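PDB 5EPD: glycerol trinitrate reductase from Agrobacterium tumefaciens, which probably acts as an FMN-dependent oxidoreductase of the Old Yellow Enzyme family, reducing glycerol trinitrate, and is captured here without its flavin. Local coordinates for residues L119-V124 with K180-S185; G220-R225 with Q264-Y269; P339-P344 with T373-F378. All blocks are in the same frame, centred on the assembly; numbering follows the deposited sequence.

Interaction 1: L119-V124 with K180-S185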
loop_
_atom_site.group_PDB
_atom_site.type_symbol
_atom_site.label_atom_id
_atom_site.label_comp_id
_atom_site.label_asym_id
_atom_site.label_seq_id
_atom_site.Cartn_x
_atom_site.Cartn_y
_atom_site.Cartn_z
ATOM N N LEU A 119 -1.409 1.241 8.314
ATOM C CA LEU A 119 -0.324 0.365 7.818
ATOM C C LEU A 119 -0.758 -0.473 6.592
ATOM O O LEU A 119 -1.778 -1.175 6.607
ATOM C CB LEU A 119 0.208 -0.522 8.955
ATOM C CG LEU A 119 1.359 -1.488 8.658
ATOM C CD1 LEU A 119 2.191 -1.815 9.889
ATOM C CD2 LEU A 119 0.834 -2.792 8.099
ATOM N N GLN A 120 0.032 -0.407 5.524
ATOM C CA GLN A 120 -0.250 -1.234 4.340
ATOM C C GLN A 120 0.412 -2.606 4.435
ATOM O O GLN A 120 1.632 -2.727 4.338
ATOM C CB GLN A 120 0.167 -0.551 3.025
ATOM C CG GLN A 120 -0.359 -1.272 1.785
ATOM C CD GLN A 120 0.214 -0.761 0.485
ATOM O OE1 GLN A 120 1.420 -0.663 0.341
ATOM N NE2 GLN A 120 -0.629 -0.480 -0.469
ATOM N N LEU A 121 -0.426 -3.623 4.609
ATOM C CA LEU A 121 -0.001 -5.023 4.714
ATOM C C LEU A 121 0.407 -5.677 3.389
ATOM O O LEU A 121 -0.394 -5.745 2.428
ATOM C CB LEU A 121 -1.134 -5.868 5.289
ATOM C CG LEU A 121 -1.613 -5.435 6.664
ATOM C CD1 LEU A 121 -2.930 -6.145 6.954
ATOM C CD2 LEU A 121 -0.555 -5.723 7.720
ATOM N N TRP A 122 1.613 -6.247 3.390
ATOM C CA TRP A 122 2.264 -6.703 2.185
ATOM C C TRP A 122 2.588 -8.199 2.168
ATOM O O TRP A 122 3.054 -8.763 3.166
ATOM C CB TRP A 122 3.584 -5.954 2.108
ATOM C CG TRP A 122 4.096 -5.628 0.767
ATOM C CD1 TRP A 122 3.466 -5.779 -0.459
ATOM C CD2 TRP A 122 5.358 -5.018 0.501
ATOM N NE1 TRP A 122 4.279 -5.289 -1.465
ATOM C CE2 TRP A 122 5.438 -4.807 -0.898
ATOM C CE3 TRP A 122 6.405 -4.583 1.315
ATOM C CZ2 TRP A 122 6.548 -4.206 -1.495
ATOM C CZ3 TRP A 122 7.501 -3.989 0.729
ATOM C CH2 TRP A 122 7.569 -3.802 -0.662
ATOM N N HIS A 123 2.364 -8.821 1.014
ATOM C CA HIS A 123 3.031 -10.070 0.626
ATOM C C HIS A 123 3.375 -9.931 -0.860
ATOM O O HIS A 123 2.477 -9.943 -1.730
ATOM C CB HIS A 123 2.126 -11.296 0.847
ATOM C CG HIS A 123 2.865 -12.595 0.925
ATOM N ND1 HIS A 123 3.880 -12.937 0.054
ATOM C CD2 HIS A 123 2.727 -13.650 1.765
ATOM C CE1 HIS A 123 4.343 -14.136 0.357
ATOM N NE2 HIS A 123 3.652 -14.597 1.384
ATOM N N VAL A 124 4.667 -9.828 -1.155
ATOM C CA VAL A 124 5.118 -9.632 -2.547
ATOM C C VAL A 124 4.919 -10.792 -3.530
ATOM O O VAL A 124 5.032 -10.619 -4.753
ATOM C CB VAL A 124 6.608 -9.223 -2.612
ATOM C CG1 VAL A 124 6.815 -7.927 -1.823
ATOM C CG2 VAL A 124 7.528 -10.360 -2.164
ATOM N N LYS A 180 -3.012 -12.023 11.485
ATOM C CA LYS A 180 -2.157 -11.735 12.616
ATOM C C LYS A 180 -1.466 -10.382 12.380
ATOM O O LYS A 180 -1.351 -9.561 13.307
ATOM C CB LYS A 180 -1.156 -12.889 12.767
ATOM C CG LYS A 180 -0.331 -12.931 14.033
ATOM C CD LYS A 180 0.938 -13.754 13.773
ATOM C CE LYS A 180 2.046 -12.934 13.083
ATOM N NZ LYS A 180 2.821 -13.690 12.052
ATOM N N ALA A 181 -1.042 -10.117 11.144
ATOM C CA ALA A 181 -0.371 -8.841 10.857
ATOM C C ALA A 181 -1.292 -7.632 11.093
ATOM O O ALA A 181 -0.830 -6.586 11.528
ATOM C CB ALA A 181 0.233 -8.816 9.452
ATOM N N ALA A 182 -2.584 -7.779 10.828
ATOM C CA ALA A 182 -3.542 -6.721 11.140
ATOM C C ALA A 182 -3.633 -6.460 12.643
ATOM O O ALA A 182 -3.636 -5.308 13.060
ATOM C CB ALA A 182 -4.915 -7.054 10.589
ATOM N N ALA A 183 -3.694 -7.510 13.464
ATOM C CA ALA A 183 -3.785 -7.315 14.925
ATOM C C ALA A 183 -2.509 -6.745 15.523
ATOM O O ALA A 183 -2.563 -6.070 16.545
ATOM C CB ALA A 183 -4.159 -8.614 15.622
ATOM N N ASN A 184 -1.367 -7.049 14.900
ATOM C CA ASN A 184 -0.081 -6.424 15.247
ATOM C C ASN A 184 -0.053 -4.919 14.896
ATOM O O ASN A 184 0.638 -4.129 15.556
ATOM C CB ASN A 184 1.090 -7.125 14.530
ATOM C CG ASN A 184 1.327 -8.549 15.017
ATOM O OD1 ASN A 184 0.810 -8.959 16.053
ATOM N ND2 ASN A 184 2.120 -9.308 14.268
ATOM N N SER A 185 -0.781 -4.540 13.845
ATOM C CA SER A 185 -0.850 -3.155 13.424
ATOM C C SER A 185 -1.654 -2.351 14.424
ATOM O O SER A 185 -1.308 -1.205 14.692
ATOM C CB SER A 185 -1.464 -3.028 12.027
ATOM O OG SER A 185 -0.684 -3.723 11.068
#
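Leu119 holds CG anti to its own nitrogen (chi1 -179°), whereas Leu121, two residues on, turns CG anti to the carbonyl carbon (chi1 -59°); both side chains then lie against helix 171-187. Ser185 receives the first of them: CD2 of Leu119 comes within 3.5 Å of Ser185 OG and CD1 within 3.6 Å, the fork of the leucine straddling the hydroxyl. Leu121 bridges this turn and the one before. Its CD2 touches Ala181 CB at 3.6 Å and also reaches Ser185 OG at 3.9 Å, while its CD1 is 4.2 Å from Ala182 CB. The axes of strand 119-122 and helix segment 180-185 pass 9.6 Å apart, nearly antiparallel (158°); the helix side of the contact is made of alanines and a serine. This is the wall of a TIM barrel, where a strand's outward residues meet the helix that leads into the next strand, here 193-196; Val193 of that strand touches both Leu121 and Ser185. Ala182 also touches Val236 and Ile240 of helix 227-240. The hydroxyl of Ser185 donates to Ala181 O one turn back, at 2.9 Å. With its proton spent inside the helix, it can sit among leucine methyls; van der Waals contact, methyl to methyl and methyl to hydroxyl, joins strand and helix with no polar bond between them.

Interaction 2: G220-R225 with Q264-Y269; sequences GSVENR and QTQYDY
Ser221, whose OG accepts from Asn224 N, is the N-cap of the short helix 222-225, and the turn it caps carries Val222 against Thr265 and Tyr269 of helix 263-276. CG1 of the valine, anti to the backbone N, presses on the root of the tyrosine, 3.5 Å from Tyr269 CB; CG2, anti to the carbonyl carbon, meets Thr265 CG2 at 3.7 Å. Thr265 OG1 is hydrogen-bonded to Asp262, just before the helix. The carbonyl of Val222 also works, taking a nearly straight bond (165°) from Gln266 NE2 at 3.2 Å, with the oxygen close to the amide plane of the glutamine. Glu223 follows with its aliphatic part: CG lies 3.7 Å from Tyr269 OH, and the side chain crosses the tyrosine at about a right angle. Arg225 closes the segment. It grips Gln266 OE1 side-on, through NE at 2.9 Å and NH2 at 3.0 Å, both bonds bent to about 140° because they converge on one atom. The oxygen sits at the edge of the guanidinium while the amide stands almost perpendicular to it, 84° between planes; Ser221 O lies over one guanidinium face, and NE has a second, weak acceptor in Ala207 O. Helix 222-225 lies between strands 193-196 and 245-249 and helix 263-276 follows 245-249, so the contact joins successive connections on the surface of the TIM barrel. Gln266, bent at its second torsion, uses both ends of its amide, NE2 giving to a backbone carbonyl and OE1 receiving two N-H groups, which fixes the amide's rotation and leaves little doubt about which end is oxygen. The arginine's charge would probably polarise that carbonyl and strengthen the bonds.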
loop_
_atom_site.group_PDB
_atom_site.type_symbol
_atom_site.label_atom_id
_atom_site.label_comp_id
_atom_site.label_asym_id
_atom_site.label_seq_id
_atom_site.Cartn_x
_atom_site.Cartn_y
_atom_site.Cartn_z
ATOM N N GLY A 220 -8.870 -20.360 -12.333
ATOM C CA GLY A 220 -9.727 -20.923 -13.357
ATOM C C GLY A 220 -10.987 -20.141 -13.625
ATOM O O GLY A 220 -11.735 -20.492 -14.531
ATOM N N SER A 221 -11.233 -19.088 -12.857
ATOM C CA SER A 221 -12.390 -18.233 -13.103
ATOM C C SER A 221 -12.301 -16.934 -12.320
ATOM O O SER A 221 -11.454 -16.760 -11.425
ATOM C CB SER A 221 -13.698 -18.951 -12.733
ATOM O OG SER A 221 -13.773 -19.202 -11.336
ATOM N N VAL A 222 -13.196 -16.022 -12.656
ATOM C CA VAL A 222 -13.269 -14.749 -11.949
ATOM C C VAL A 222 -13.302 -15.003 -10.448
ATOM O O VAL A 222 -12.505 -14.453 -9.694
ATOM C CB VAL A 222 -14.527 -13.965 -12.372
ATOM C CG1 VAL A 222 -14.815 -12.801 -11.415
ATOM C CG2 VAL A 222 -14.375 -13.493 -13.819
ATOM N N GLU A 223 -14.213 -15.877 -10.047
ATOM C CA GLU A 223 -14.539 -16.109 -8.644
ATOM C C GLU A 223 -13.404 -16.798 -7.906
ATOM O O GLU A 223 -13.113 -16.477 -6.764
ATOM C CB GLU A 223 -15.835 -16.942 -8.530
ATOM C CG GLU A 223 -17.106 -16.264 -9.086
ATOM C CD GLU A 223 -17.340 -16.396 -10.613
ATOM O OE1 GLU A 223 -16.517 -17.004 -11.341
ATOM O OE2 GLU A 223 -18.380 -15.875 -11.101
ATOM N N ASN A 224 -12.765 -17.750 -8.572
ATOM C CA ASN A 224 -11.647 -18.443 -8.001
ATOM C C ASN A 224 -10.411 -17.593 -7.886
ATOM O O ASN A 224 -9.762 -17.616 -6.840
ATOM C CB ASN A 224 -11.326 -19.657 -8.846
ATOM C CG ASN A 224 -12.265 -20.791 -8.560
ATOM O OD1 ASN A 224 -13.280 -20.606 -7.872
ATOM N ND2 ASN A 224 -11.924 -21.983 -9.042
ATOM N N ARG A 225 -10.067 -16.882 -8.967
ATOM C CA ARG A 225 -8.907 -15.965 -8.981
ATOM C C ARG A 225 -9.012 -14.902 -7.873
ATOM O O ARG A 225 -8.014 -14.493 -7.261
ATOM C CB ARG A 225 -8.766 -15.293 -10.362
ATOM C CG ARG A 225 -8.046 -16.159 -11.390
ATOM C CD ARG A 225 -7.579 -15.341 -12.591
ATOM N NE ARG A 225 -8.730 -14.667 -13.163
ATOM C CZ ARG A 225 -9.593 -15.227 -14.009
ATOM N NH1 ARG A 225 -9.424 -16.480 -14.437
ATOM N NH2 ARG A 225 -10.635 -14.525 -14.446
ATOM N N GLN A 264 -12.316 -5.563 -16.220
ATOM C CA GLN A 264 -13.611 -5.022 -15.846
ATOM C C GLN A 264 -14.492 -6.076 -15.116
ATOM O O GLN A 264 -14.982 -5.831 -14.004
ATOM C CB GLN A 264 -14.342 -4.471 -17.083
ATOM C CG GLN A 264 -15.525 -3.587 -16.717
ATOM C CD GLN A 264 -15.095 -2.254 -16.102
ATOM O OE1 GLN A 264 -14.485 -1.429 -16.777
ATOM N NE2 GLN A 264 -15.427 -2.036 -14.820
ATOM N N THR A 265 -14.673 -7.239 -15.741
ATOM C CA THR A 265 -15.404 -8.342 -15.120
ATOM C C THR A 265 -14.747 -8.726 -13.798
ATOM O O THR A 265 -15.419 -8.911 -12.775
ATOM C CB THR A 265 -15.429 -9.585 -16.041
ATOM O OG1 THR A 265 -15.969 -9.217 -17.320
ATOM C CG2 THR A 265 -16.268 -10.700 -15.424
ATOM N N GLN A 266 -13.422 -8.840 -13.833
ATOM C CA GLN A 266 -12.650 -9.272 -12.670
ATOM C C GLN A 266 -12.872 -8.327 -11.497
ATOM O O GLN A 266 -13.073 -8.793 -10.347
ATOM C CB GLN A 266 -11.158 -9.358 -13.012
ATOM C CG GLN A 266 -10.280 -9.992 -11.932
ATOM C CD GLN A 266 -10.626 -11.443 -11.629
ATOM O OE1 GLN A 266 -10.337 -12.361 -12.430
ATOM N NE2 GLN A 266 -11.230 -11.674 -10.454
ATOM N N TYR A 267 -12.832 -7.012 -11.771
ATOM C CA TYR A 267 -12.795 -6.009 -10.672
ATOM C C TYR A 267 -14.167 -5.472 -10.280
ATOM O O TYR A 267 -14.329 -4.983 -9.161
ATOM C CB TYR A 267 -11.766 -4.895 -10.943
ATOM C CG TYR A 267 -10.354 -5.360 -10.625
ATOM C CD1 TYR A 267 -9.608 -6.069 -11.569
ATOM C CD2 TYR A 267 -9.784 -5.134 -9.374
ATOM C CE1 TYR A 267 -8.343 -6.551 -11.275
ATOM C CE2 TYR A 267 -8.509 -5.604 -9.068
ATOM C CZ TYR A 267 -7.797 -6.315 -10.025
ATOM O OH TYR A 267 -6.545 -6.802 -9.763
ATOM N N ASP A 268 -15.148 -5.579 -11.186
ATOM C CA ASP A 268 -16.561 -5.398 -10.818
ATOM C C ASP A 268 -16.959 -6.462 -9.791
ATOM O O ASP A 268 -17.631 -6.152 -8.789
ATOM C CB ASP A 268 -17.485 -5.554 -12.030
ATOM C CG ASP A 268 -17.424 -4.388 -12.971
ATOM O OD1 ASP A 268 -16.878 -3.321 -12.608
ATOM O OD2 ASP A 268 -17.939 -4.540 -14.090
ATOM N N TYR A 269 -16.557 -7.711 -10.062
ATOM C CA TYR A 269 -16.784 -8.820 -9.125
ATOM C C TYR A 269 -16.150 -8.574 -7.748
ATOM O O TYR A 269 -16.837 -8.609 -6.710
ATOM C CB TYR A 269 -16.255 -10.152 -9.690
ATOM C CG TYR A 269 -16.484 -11.288 -8.709
ATOM C CD1 TYR A 269 -17.750 -11.852 -8.567
ATOM C CD2 TYR A 269 -15.454 -11.759 -7.874
ATOM C CE1 TYR A 269 -17.992 -12.875 -7.656
ATOM C CE2 TYR A 269 -15.686 -12.787 -6.954
ATOM C CZ TYR A 269 -16.962 -13.347 -6.849
ATOM O OH TYR A 269 -17.246 -14.378 -5.956
#

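Interaction 3: P339-P344 with T373-F378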
loop_
_atom_site.group_PDB
_atom_site.type_symbol
_atom_site.label_atom_id
_atom_site.label_comp_id
_atom_site.label_asym_id
_atom_site.label_seq_id
_atom_site.Cartn_x
_atom_site.Cartn_y
_atom_site.Cartn_z
ATOM N N PRO A 339 5.022 13.612 -4.639
ATOM C CA PRO A 339 5.050 14.968 -4.076
ATOM C C PRO A 339 5.239 15.007 -2.560
ATOM O O PRO A 339 5.863 15.921 -2.063
ATOM C CB PRO A 339 3.678 15.526 -4.473
ATOM C CG PRO A 339 3.378 14.852 -5.771
ATOM C CD PRO A 339 3.923 13.460 -5.623
ATOM N N PHE A 340 4.687 14.041 -1.834
ATOM C CA PHE A 340 4.869 13.941 -0.391
ATOM C C PHE A 340 6.319 13.596 -0.008
ATOM O O PHE A 340 6.754 13.890 1.117
ATOM C CB PHE A 340 3.938 12.878 0.198
ATOM C CG PHE A 340 2.649 13.428 0.712
ATOM C CD1 PHE A 340 2.625 14.216 1.863
ATOM C CD2 PHE A 340 1.452 13.150 0.068
ATOM C CE1 PHE A 340 1.431 14.742 2.345
ATOM C CE2 PHE A 340 0.264 13.667 0.545
ATOM C CZ PHE A 340 0.257 14.464 1.685
ATOM N N ILE A 341 7.056 12.936 -0.912
ATOM C CA ILE A 341 8.489 12.693 -0.677
ATOM C C ILE A 341 9.225 14.043 -0.542
ATOM O O ILE A 341 9.913 14.321 0.460
ATOM C CB ILE A 341 9.138 11.853 -1.804
ATOM C CG1 ILE A 341 8.511 10.448 -1.881
ATOM C CG2 ILE A 341 10.646 11.753 -1.579
ATOM C CD1 ILE A 341 9.124 9.555 -2.940
ATOM N N ALA A 342 9.048 14.896 -1.548
ATOM C CA ALA A 342 9.844 16.120 -1.629
ATOM C C ALA A 342 9.237 17.330 -0.876
ATOM O O ALA A 342 9.951 18.252 -0.557
ATOM C CB ALA A 342 10.104 16.471 -3.090
ATOM N N ASN A 343 7.939 17.310 -0.589
ATOM C CA ASN A 343 7.245 18.414 0.129
ATOM C C ASN A 343 6.544 17.917 1.401
ATOM O O ASN A 343 5.398 17.445 1.327
ATOM C CB ASN A 343 6.220 19.084 -0.785
ATOM C CG ASN A 343 6.806 19.438 -2.149
ATOM O OD1 ASN A 343 7.206 20.584 -2.402
ATOM N ND2 ASN A 343 6.909 18.442 -3.020
ATOM N N PRO A 344 7.224 18.008 2.570
ATOM C CA PRO A 344 6.569 17.536 3.814
ATOM C C PRO A 344 5.326 18.365 4.162
ATOM O O PRO A 344 4.376 17.862 4.804
ATOM C CB PRO A 344 7.667 17.671 4.897
ATOM C CG PRO A 344 8.710 18.579 4.308
ATOM C CD PRO A 344 8.616 18.443 2.791
ATOM N N THR A 373 14.514 12.909 5.007
ATOM C CA THR A 373 14.050 13.849 6.022
ATOM C C THR A 373 14.695 15.224 5.893
ATOM O O THR A 373 14.458 16.083 6.727
ATOM C CB THR A 373 14.352 13.327 7.430
ATOM O OG1 THR A 373 15.715 12.880 7.487
ATOM C CG2 THR A 373 13.435 12.190 7.781
ATOM N N ASP A 374 15.501 15.464 4.860
ATOM C CA ASP A 374 16.127 16.802 4.705
ATOM C C ASP A 374 15.471 17.685 3.623
ATOM O O ASP A 374 16.033 18.697 3.186
ATOM C CB ASP A 374 17.625 16.655 4.437
ATOM C CG ASP A 374 17.916 16.072 3.078
ATOM O OD1 ASP A 374 16.985 15.512 2.428
ATOM O OD2 ASP A 374 19.092 16.157 2.665
ATOM N N TYR A 375 14.285 17.293 3.174
ATOM C CA TYR A 375 13.529 18.126 2.253
ATOM C C TYR A 375 12.958 19.339 3.013
ATOM O O TYR A 375 12.097 19.177 3.896
ATOM C CB TYR A 375 12.387 17.330 1.623
ATOM C CG TYR A 375 12.776 16.467 0.445
ATOM C CD1 TYR A 375 13.021 17.032 -0.803
ATOM C CD2 TYR A 375 12.866 15.080 0.573
ATOM C CE1 TYR A 375 13.367 16.236 -1.884
ATOM C CE2 TYR A 375 13.178 14.274 -0.506
ATOM C CZ TYR A 375 13.443 14.855 -1.725
ATOM O OH TYR A 375 13.724 14.061 -2.797
ATOM N N PRO A 376 13.416 20.554 2.665
ATOM C CA PRO A 376 12.893 21.745 3.350
ATOM C C PRO A 376 11.380 21.980 3.169
ATOM O O PRO A 376 10.820 21.658 2.113
ATOM C CB PRO A 376 13.633 22.883 2.649
ATOM C CG PRO A 376 13.794 22.381 1.243
ATOM C CD PRO A 376 14.166 20.922 1.444
ATOM N N ARG A 377 10.757 22.581 4.185
ATOM C CA ARG A 377 9.449 23.251 4.024
ATOM C C ARG A 377 9.594 24.509 3.146
ATOM O O ARG A 377 10.700 24.923 2.817
ATOM C CB ARG A 377 8.856 23.585 5.390
ATOM C CG ARG A 377 8.591 22.340 6.226
ATOM C CD ARG A 377 8.185 22.657 7.651
ATOM N NE ARG A 377 6.924 23.392 7.666
ATOM C CZ ARG A 377 5.703 22.854 7.694
ATOM N NH1 ARG A 377 5.521 21.535 7.729
ATOM N NH2 ARG A 377 4.644 23.659 7.690
ATOM N N PHE A 378 8.482 25.127 2.766
ATOM C CA PHE A 378 8.527 26.151 1.699
ATOM C C PHE A 378 9.333 27.431 2.034
ATOM O O PHE A 378 10.077 27.967 1.180
ATOM C CB PHE A 378 7.112 26.505 1.219
ATOM C CG PHE A 378 7.076 27.712 0.339
ATOM C CD1 PHE A 378 7.726 27.703 -0.893
ATOM C CD2 PHE A 378 6.457 28.885 0.763
ATOM C CE1 PHE A 378 7.726 28.825 -1.714
ATOM C CE2 PHE A 378 6.461 30.014 -0.052
ATOM C CZ PHE A 378 7.092 29.986 -1.302
HETATM O O HOH W 1 11.501 20.790 -0.575
#
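Tyr375 lays one face of its ring on the last turn of helix 338-342, where the backbone supplies the bump. Ala342 CA stands almost over the ring centre, 3.4 Å from the centroid and 13° off the normal, a CH-pi contact. Two further bumps press on that face off centre: Ala342 CB lies 3.5 Å from Tyr375 CE1, and Ile341 O comes within 3.1 Å of Tyr375 CD2. Ile341 CG2 lies past the ring's edge, 3.7 Å from Tyr375 CE2. The ring and the isoleucine run side by side, pointing the same way. At the far end the phenol oxygen is bonded to Asn360 N, which holds the tyrosine to the chain between the two segments. Helix 338-342 follows the last strand of the TIM barrel, 333-336, so the loop 373-378 packs on the end of that helix and on the link from it to helix 346-352. Where the helix ends, Asn343 folds its side chain back, ND2 donating to Pro339 O in the carbonyl plane, beside the backbone N-H that reaches the same oxygen. Pro344 is the next bump, its ring nestling into the bend of the loop. Its CG approaches Tyr375 O at 3.5 Å, and Pro344 CG also lies 4.2 Å from Arg377 CG. Ala342 O and Pro376 O, both acceptors, are joined by one water that donates to each, at 3.0 Å from Ala342 O and 2.9 Å from Pro376 O.

In the fold
The three contacts sit at different depths of one eight-stranded barrel. Interaction 1 is the innermost, its centre about 10 Å from the centre of the chain; interactions 2 and 3 lie about 21 and 20 Å out, on opposite sides of that centre and about 40 Å apart between their own centres. Interaction 1 stands about 24 Å from interaction 2 and 27 Å from interaction 3, centre to centre, and none touches another. They follow one another along the chain without overlap. Segment 119-124 runs out of the third strand at its C-terminal end, the end of the barrel where Old Yellow Enzymes bind FMN, a site without flavin here; interactions 2 and 3 lie at the periphery.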